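N-terminal acetyltransferase B complex subunit MDM20 (Candida albicans, PDB 5K04) forms the non-catalytic subunit of the NatB N-terminal acetyltransferase complex and probably acts as a helical scaffold for the catalytic subunit NAT3. Local coordinates at residues Q180-N184 with T185-Y189; L193-S196 with S197-E201; S659-L662 with T663-L666; K736-I739 with E740-V744. All coordinates share one frame; numbering follows the deposited sequence.

Contact 1 of 4, residues Q180-N184 with T185-Y189; sequences QPFEN and TQEIY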
# COMPACT_ATOMS: atom_id res chain seq x y z
N GLN A 180 28.25 -0.50 25.37
CA GLN A 180 29.23 -1.49 24.99
C GLN A 180 29.63 -2.32 26.21
O GLN A 180 29.69 -1.79 27.32
CB GLN A 180 30.45 -0.83 24.36
CG GLN A 180 30.22 -0.34 22.94
CD GLN A 180 31.32 0.58 22.48
OE1 GLN A 180 31.95 0.34 21.45
NE2 GLN A 180 31.57 1.63 23.26
N PRO A 181 29.94 -3.61 26.02
CA PRO A 181 29.97 -4.31 24.72
C PRO A 181 28.57 -4.65 24.22
O PRO A 181 27.68 -4.90 25.03
CB PRO A 181 30.76 -5.59 25.03
CG PRO A 181 30.44 -5.87 26.49
CD PRO A 181 30.31 -4.51 27.14
N PHE A 182 28.40 -4.64 22.90
CA PHE A 182 27.10 -4.89 22.30
C PHE A 182 26.75 -6.38 22.37
O PHE A 182 27.61 -7.25 22.22
CB PHE A 182 27.08 -4.41 20.84
CG PHE A 182 27.30 -2.93 20.69
CD1 PHE A 182 26.51 -2.02 21.37
CD2 PHE A 182 28.32 -2.44 19.89
CE1 PHE A 182 26.72 -0.66 21.25
CE2 PHE A 182 28.53 -1.08 19.77
CZ PHE A 182 27.73 -0.19 20.45
N GLU A 183 25.47 -6.65 22.59
CA GLU A 183 25.01 -8.01 22.82
C GLU A 183 24.35 -8.64 21.61
O GLU A 183 24.19 -9.87 21.58
CB GLU A 183 24.04 -8.05 24.01
CG GLU A 183 24.72 -7.72 25.35
CD GLU A 183 23.73 -7.35 26.45
OE1 GLU A 183 24.16 -6.77 27.47
OE2 GLU A 183 22.53 -7.65 26.27
N ASN A 184 23.95 -7.85 20.61
CA ASN A 184 23.28 -8.40 19.44
C ASN A 184 23.41 -7.42 18.28
O ASN A 184 23.89 -6.30 18.42
CB ASN A 184 21.82 -8.72 19.73
CG ASN A 184 21.03 -7.49 20.09
OD1 ASN A 184 20.85 -6.58 19.27
ND2 ASN A 184 20.53 -7.45 21.33
N THR A 185 22.94 -7.88 17.12
CA THR A 185 23.10 -7.14 15.87
C THR A 185 22.14 -5.96 15.76
O THR A 185 22.39 -5.04 14.97
CB THR A 185 22.93 -8.10 14.69
OG1 THR A 185 22.96 -7.36 13.47
CG2 THR A 185 21.60 -8.80 14.75
N GLN A 186 21.06 -5.95 16.57
CA GLN A 186 20.16 -4.80 16.62
C GLN A 186 20.83 -3.60 17.28
O GLN A 186 20.71 -2.46 16.80
CB GLN A 186 18.88 -5.16 17.37
CG GLN A 186 18.05 -6.23 16.70
CD GLN A 186 17.35 -5.76 15.43
OE1 GLN A 186 17.41 -4.58 15.05
NE2 GLN A 186 16.65 -6.67 14.78
N GLU A 187 21.51 -3.83 18.41
CA GLU A 187 22.21 -2.74 19.08
C GLU A 187 23.31 -2.18 18.19
O GLU A 187 23.46 -0.96 18.06
CB GLU A 187 22.79 -3.22 20.42
CG GLU A 187 21.79 -3.90 21.33
CD GLU A 187 22.39 -4.34 22.65
OE1 GLU A 187 23.63 -4.33 22.77
OE2 GLU A 187 21.61 -4.71 23.56
N ILE A 188 24.08 -3.06 17.55
CA ILE A 188 25.12 -2.62 16.63
C ILE A 188 24.51 -1.80 15.50
O ILE A 188 25.03 -0.74 15.13
CB ILE A 188 25.90 -3.84 16.10
CG1 ILE A 188 26.67 -4.52 17.25
CG2 ILE A 188 26.84 -3.43 14.98
CD1 ILE A 188 27.38 -5.82 16.86
N TYR A 189 23.37 -2.26 14.95
CA TYR A 189 22.68 -1.49 13.92
C TYR A 189 22.40 -0.06 14.39
O TYR A 189 22.74 0.90 13.69
CB TYR A 189 21.38 -2.21 13.53
CG TYR A 189 20.44 -1.39 12.65
CD1 TYR A 189 20.65 -1.29 11.27
CD2 TYR A 189 19.35 -0.71 13.21
CE1 TYR A 189 19.79 -0.51 10.47
CE2 TYR A 189 18.48 0.04 12.42
CZ TYR A 189 18.72 0.15 11.05
OH TYR A 189 17.88 0.89 10.28
O HOH W 1 18.90 -5.52 23.17
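Asn184 holds its CG between its own backbone N and carbonyl carbon (chi1 62°), which swings OD1 over the first turn of the helix, while Glu187, with CG anti to its carbonyl carbon and the chain extended beyond (chi2 -179°), reaches back along the loop to Glu183. The two side chains thus work in opposite directions across one N-terminal turn. Asn184 is the N-cap: OD1 accepts from Glu187 N at 3.0 Å and, through a weak, bent bond, from Gln186 N at 2.8 Å. Glu187 OE1 accepts from the residue before the cap, Glu183 N, at 3.0 Å in a nearly straight bond, the donor lying above the carboxylate plane (51° out of it). A water that accepts from Asn184 ND2 and donates to Glu187 OE2 bridges the two side chains. Glu187 OE1 also sits at the edge of the Phe182 ring, 3.9 Å from CD1, with ring and carboxylate steeply inclined to each other. On the apolar side, Phe182 CB packs on Ile188 CG1 at 3.6 Å. A salt bridge from Arg143 to Glu187 OE1 would favour the ionised carboxylate and offset the nearby Glu183. The turn opens helix 185-192, with Ile188 and Thr185 against Leu215 of helix 213-225, and Gln186 against Phe489 of helix 489-503 and Pro40 of the NAT3 chain.

Contact 2 of 4, residues L193-S196 with S197-E201; sequences LFLS and SKEIE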
# COMPACT_ATOMS: atom_id res chain seq x y z
N LEU A 193 23.79 3.99 12.98
CA LEU A 193 22.98 5.11 12.49
C LEU A 193 23.64 6.46 12.77
O LEU A 193 23.24 7.45 12.16
CB LEU A 193 21.59 5.08 13.13
CG LEU A 193 20.79 3.80 12.90
CD1 LEU A 193 19.55 3.80 13.79
CD2 LEU A 193 20.41 3.64 11.41
N PHE A 194 24.64 6.52 13.65
CA PHE A 194 25.27 7.79 14.00
C PHE A 194 26.73 7.86 13.56
O PHE A 194 27.44 8.79 13.95
CB PHE A 194 25.16 8.03 15.51
CG PHE A 194 23.77 7.84 16.03
CD1 PHE A 194 22.78 8.78 15.75
CD2 PHE A 194 23.43 6.70 16.74
CE1 PHE A 194 21.48 8.60 16.20
CE2 PHE A 194 22.13 6.51 17.18
CZ PHE A 194 21.15 7.47 16.92
N LEU A 195 27.19 6.90 12.75
CA LEU A 195 28.59 6.75 12.41
C LEU A 195 28.85 7.10 10.95
O LEU A 195 28.01 6.90 10.08
CB LEU A 195 29.05 5.32 12.65
CG LEU A 195 28.99 4.83 14.08
CD1 LEU A 195 29.55 3.42 14.12
CD2 LEU A 195 29.77 5.78 15.02
N SER A 196 30.07 7.57 10.70
CA SER A 196 30.51 7.76 9.33
C SER A 196 30.82 6.41 8.69
O SER A 196 30.94 5.38 9.36
CB SER A 196 31.76 8.65 9.28
OG SER A 196 32.88 7.99 9.87
N SER A 197 30.94 6.44 7.37
CA SER A 197 31.34 5.26 6.63
C SER A 197 32.69 4.73 7.12
O SER A 197 32.89 3.51 7.21
CB SER A 197 31.39 5.60 5.13
OG SER A 197 31.20 4.45 4.32
N LYS A 198 33.62 5.64 7.45
CA LYS A 198 34.92 5.22 7.98
C LYS A 198 34.76 4.53 9.32
O LYS A 198 35.39 3.50 9.58
CB LYS A 198 35.85 6.43 8.13
CG LYS A 198 36.31 7.04 6.83
CD LYS A 198 37.20 6.09 6.04
CE LYS A 198 38.66 6.21 6.45
NZ LYS A 198 39.57 5.51 5.48
N GLU A 199 33.92 5.09 10.20
CA GLU A 199 33.73 4.51 11.52
C GLU A 199 32.99 3.18 11.42
O GLU A 199 33.33 2.23 12.13
CB GLU A 199 32.98 5.50 12.41
CG GLU A 199 33.75 6.77 12.74
CD GLU A 199 32.86 7.85 13.38
OE1 GLU A 199 31.73 8.06 12.89
OE2 GLU A 199 33.30 8.47 14.37
N ILE A 200 32.00 3.09 10.53
CA ILE A 200 31.25 1.85 10.34
C ILE A 200 32.19 0.69 10.00
O ILE A 200 32.10 -0.40 10.58
CB ILE A 200 30.17 2.05 9.25
CG1 ILE A 200 29.03 2.94 9.77
CG2 ILE A 200 29.64 0.71 8.78
CD1 ILE A 200 27.95 3.21 8.73
N GLU A 201 33.10 0.90 9.04
CA GLU A 201 34.04 -0.17 8.68
C GLU A 201 34.89 -0.57 9.88
O GLU A 201 35.09 -1.76 10.15
CB GLU A 201 34.95 0.25 7.53
CG GLU A 201 35.92 -0.88 7.16
CD GLU A 201 36.85 -0.56 5.99
OE1 GLU A 201 36.83 0.59 5.49
OE2 GLU A 201 37.62 -1.48 5.59
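Ser196 and Glu199 exchange hydrogen bonds in both directions. Ser196 N donates to Glu199 OE1 at 2.8 Å, almost straight, on the anti lone pair of OE1, the one turned away from OE2. Glu199 N answers by donating to Ser196 OG at 3.1 Å; with chi1 at 67° the hydroxyl lies between backbone N and carbonyl carbon, facing the Glu199 amide. Among main-chain bonds, Ile200 N meets Ser196 O at 2.8 Å and begins the regular helical pattern.

In the apolar group, Leu195 CB rests on Ile200 CG1 at 3.7 Å, and Ile200 continues onto Leu218 and Ala222 of helix 213-225. Carbon-oxygen van der Waals contacts lie alongside: Leu195 CD2 touches Glu199 OE1 at 3.7 Å, the two side chains crossing at about a right angle, and Ile200 CG1 comes to 3.1 Å from Ser196 O, a close fit.

As for charge, Glu199 OE2 forms a salt bridge with Lys173 of helix 162-177, so each oxygen of the carboxylate has its own partner. The reciprocal bonds are a capping box at the start of helix 197-204, and the Leu195-Ile200 pair, flanking the cap, is the hydrophobic staple that often accompanies one.

Contact 3 of 4, residues S659-L662 with T663-L666; sequences SGEL and TQNL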
# COMPACT_ATOMS: atom_id res chain seq x y z
N SER A 659 -18.78 6.64 -23.00
CA SER A 659 -17.81 6.98 -21.96
C SER A 659 -18.41 6.85 -20.57
O SER A 659 -19.54 7.29 -20.31
CB SER A 659 -17.31 8.41 -22.13
OG SER A 659 -16.44 8.74 -21.05
N GLY A 660 -17.63 6.24 -19.67
CA GLY A 660 -18.01 6.09 -18.28
C GLY A 660 -18.28 7.38 -17.54
O GLY A 660 -18.89 7.35 -16.47
N GLU A 661 -17.82 8.53 -18.07
CA GLU A 661 -18.10 9.81 -17.43
C GLU A 661 -19.58 10.08 -17.30
O GLU A 661 -19.97 10.90 -16.46
CB GLU A 661 -17.53 10.98 -18.21
CG GLU A 661 -16.06 10.97 -18.45
CD GLU A 661 -15.72 11.85 -19.61
OE1 GLU A 661 -15.39 11.32 -20.69
OE2 GLU A 661 -15.84 13.08 -19.46
N LEU A 662 -20.41 9.46 -18.15
CA LEU A 662 -21.84 9.70 -18.07
C LEU A 662 -22.39 9.24 -16.72
O LEU A 662 -23.09 9.99 -16.04
CB LEU A 662 -22.54 9.00 -19.23
CG LEU A 662 -24.06 9.06 -19.15
CD1 LEU A 662 -24.53 10.51 -19.25
CD2 LEU A 662 -24.66 8.23 -20.25
N THR A 663 -22.07 8.01 -16.32
CA THR A 663 -22.60 7.52 -15.05
C THR A 663 -21.83 8.08 -13.86
O THR A 663 -22.41 8.21 -12.77
CB THR A 663 -22.62 5.99 -15.03
OG1 THR A 663 -21.35 5.46 -15.46
CG2 THR A 663 -23.72 5.48 -15.95
N GLN A 664 -20.56 8.45 -14.04
CA GLN A 664 -19.84 9.14 -12.98
C GLN A 664 -20.52 10.48 -12.64
O GLN A 664 -20.80 10.77 -11.47
CB GLN A 664 -18.39 9.38 -13.39
CG GLN A 664 -17.49 8.18 -13.35
CD GLN A 664 -16.04 8.60 -13.57
OE1 GLN A 664 -15.63 8.89 -14.70
NE2 GLN A 664 -15.27 8.68 -12.49
N ASN A 665 -20.73 11.33 -13.65
CA ASN A 665 -21.35 12.63 -13.42
C ASN A 665 -22.79 12.47 -12.94
O ASN A 665 -23.24 13.21 -12.06
CB ASN A 665 -21.33 13.47 -14.70
CG ASN A 665 -19.94 13.80 -15.17
OD1 ASN A 665 -18.98 13.84 -14.38
ND2 ASN A 665 -19.82 14.07 -16.47
N LEU A 666 -23.53 11.54 -13.54
CA LEU A 666 -24.92 11.33 -13.17
C LEU A 666 -25.03 10.86 -11.73
O LEU A 666 -25.92 11.31 -10.99
CB LEU A 666 -25.55 10.34 -14.14
CG LEU A 666 -27.06 10.34 -14.40
CD1 LEU A 666 -27.57 11.76 -14.56
CD2 LEU A 666 -27.35 9.52 -15.64
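Gly660 O receives two amides from the following turn: Gln664 N at 3.1 Å, in the carbonyl plane, and Thr663 N at 3.3 Å in a weak, strongly bent bond. Asn665 N then donates to Glu661 O at 2.9 Å and Leu666 N to Leu662 O at 3.0 Å, so the i to i+4 pattern is established within one turn. Side chains lie against these same carbonyls. The aliphatic part of Gln664 folds back over Gly660, its CG 3.5 Å from Gly660 O, and the extended chain brings OE1 toward the backbone of Glu661. A chi1 of -64° puts CG of Asn665 on the side of its own backbone N, and the amide lies alongside Glu661 O; its ND2, however, is bonded to the carbonyl of Leu652 in the preceding loop.

Ser659 stands ahead of the turn that enters the helix, and its side chain caps it. Its OG accepts from Glu661 N at 3.3 Å, closing an ST turn, and donates to Glu661 OE1 at 2.8 Å, approaching on the anti side and 27° out of the carboxylate plane. Glu661 is therefore held by its backbone and its side chain to a single hydroxyl, which keeps the carboxylate close to the helix N-terminus, a setting that would probably favour its charged form.

Further out, Thr663 OG1 is held by Asn423 and Asn425, and Gly660 shares a backbone hydrogen bond with Gln421. Leu662 packs on Ile653 and Pro654 and on Leu707 and Gln711 of helix 707-717, while Thr663 turns to Leu746 of helix 729-747.

Contact 4 of 4, residues K736-I739 with E740-V744; sequences KSSI and EDCVV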
# COMPACT_ATOMS: atom_id res chain seq x y z
N LYS A 736 -24.52 -4.27 -23.03
CA LYS A 736 -25.76 -3.51 -23.17
C LYS A 736 -26.64 -3.65 -21.94
O LYS A 736 -27.23 -2.66 -21.48
CB LYS A 736 -26.53 -3.94 -24.43
CG LYS A 736 -25.81 -3.58 -25.73
CD LYS A 736 -26.73 -3.53 -26.92
CE LYS A 736 -27.39 -4.85 -27.24
NZ LYS A 736 -28.37 -4.67 -28.37
N SER A 737 -26.75 -4.86 -21.38
CA SER A 737 -27.56 -5.04 -20.18
C SER A 737 -26.96 -4.29 -18.99
O SER A 737 -27.69 -3.73 -18.17
CB SER A 737 -27.69 -6.53 -19.85
OG SER A 737 -28.46 -7.21 -20.83
N SER A 738 -25.62 -4.29 -18.89
CA SER A 738 -24.96 -3.62 -17.77
C SER A 738 -25.13 -2.11 -17.86
O SER A 738 -25.36 -1.44 -16.85
CB SER A 738 -23.47 -3.97 -17.73
OG SER A 738 -22.79 -3.19 -16.77
N ILE A 739 -24.98 -1.55 -19.07
CA ILE A 739 -25.22 -0.12 -19.25
C ILE A 739 -26.64 0.22 -18.84
O ILE A 739 -26.87 1.19 -18.11
CB ILE A 739 -24.94 0.28 -20.71
CG1 ILE A 739 -23.43 0.29 -20.98
CG2 ILE A 739 -25.56 1.63 -21.04
CD1 ILE A 739 -23.10 0.30 -22.46
N GLU A 740 -27.60 -0.60 -19.27
CA GLU A 740 -29.00 -0.35 -18.96
C GLU A 740 -29.24 -0.37 -17.45
O GLU A 740 -29.71 0.62 -16.87
CB GLU A 740 -29.88 -1.40 -19.66
CG GLU A 740 -31.37 -1.29 -19.31
CD GLU A 740 -32.28 -1.95 -20.35
OE1 GLU A 740 -31.78 -2.53 -21.33
OE2 GLU A 740 -33.51 -1.90 -20.17
N ASP A 741 -28.91 -1.49 -16.81
CA ASP A 741 -29.13 -1.62 -15.37
C ASP A 741 -28.47 -0.48 -14.59
O ASP A 741 -29.09 0.11 -13.69
CB ASP A 741 -28.60 -2.98 -14.90
CG ASP A 741 -29.34 -4.15 -15.53
OD1 ASP A 741 -30.54 -4.00 -15.87
OD2 ASP A 741 -28.74 -5.23 -15.67
N CYS A 742 -27.22 -0.14 -14.92
CA CYS A 742 -26.54 0.87 -14.12
C CYS A 742 -27.11 2.27 -14.38
O CYS A 742 -27.31 3.05 -13.44
CB CYS A 742 -25.02 0.81 -14.36
SG CYS A 742 -24.22 -0.71 -13.86
N VAL A 743 -27.45 2.58 -15.63
CA VAL A 743 -27.97 3.91 -15.95
C VAL A 743 -29.39 4.09 -15.43
O VAL A 743 -29.74 5.16 -14.92
CB VAL A 743 -27.90 4.17 -17.47
CG1 VAL A 743 -28.70 5.41 -17.84
CG2 VAL A 743 -26.47 4.33 -17.92
N VAL A 744 -30.24 3.07 -15.57
CA VAL A 744 -31.64 3.17 -15.14
C VAL A 744 -31.74 3.30 -13.63
O VAL A 744 -32.59 4.04 -13.10
CB VAL A 744 -32.44 1.96 -15.67
CG1 VAL A 744 -33.80 1.82 -14.94
CG2 VAL A 744 -32.66 2.09 -17.17
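Asp741 N donates to Ser737 O at 2.9 Å in an almost straight bond (176°), one of four successive i to i+4 bonds that join the two halves of this helical segment. Val743 N reaches Ile739 O at the same length, 2.9 Å, while Glu740 N to Lys736 O and Cys742 N to Ser738 O are each 3.0 Å. The ladder is even, as expected within a regular helix.

Several side chains curl back onto these carbonyls. Asp741 turns its CG back beside its own backbone N (chi1 -63°), so that the carboxylate bends toward the preceding turn and OD2 comes to 3.1 Å from Ser737 O. Both atoms are acceptors, and the closeness may mildly disfavour the charged carboxylate. Cys742 adopts the same kind of torsion and places SG 3.3 Å from Ser738 O. Glu740 differs: its CG is anti to the backbone N and the extended chain leads away from the preceding turn, so that only CB rests on the Lys736 and Ser737 carbonyls.

The apolar face is made by Ile739 and Val743, one turn apart, whose CG2 methyls meet at 4.2 Å; Val743 CG2 also approaches Ile739 O. Lys736 points its chain away from the following turn to a salt bridge with Asp716, and its carbonyl has a second donor in His712. These partners belong to helix 707-717, where Ile739 packs on Gln711 and Ile715 and Val743 on Val708; on another flank, Ser738 and Cys742 of helix 729-747 abut the loop residue Asp426.

Following the chain from the N terminus, contact 1 closes the loop after helix 162-177 and starts helix 185-192; contact 2 then closes the short connection to helix 197-204, the two centres about 14 Å apart. Both pack on helix 213-225. Contact 3 lies much later, at the start of helix 661-682, on the opposite side of the chain's centre, its centre and that of contact 1 about 59 Å apart. Contact 4 lies wholly inside helix 729-747, closes no loop, and touches contact 3 through Thr663 CG2 and Val743 CG2, 3.6 Å apart. All four run in series, none nested or crossing: two local pairs, at distant parts of a helical fold.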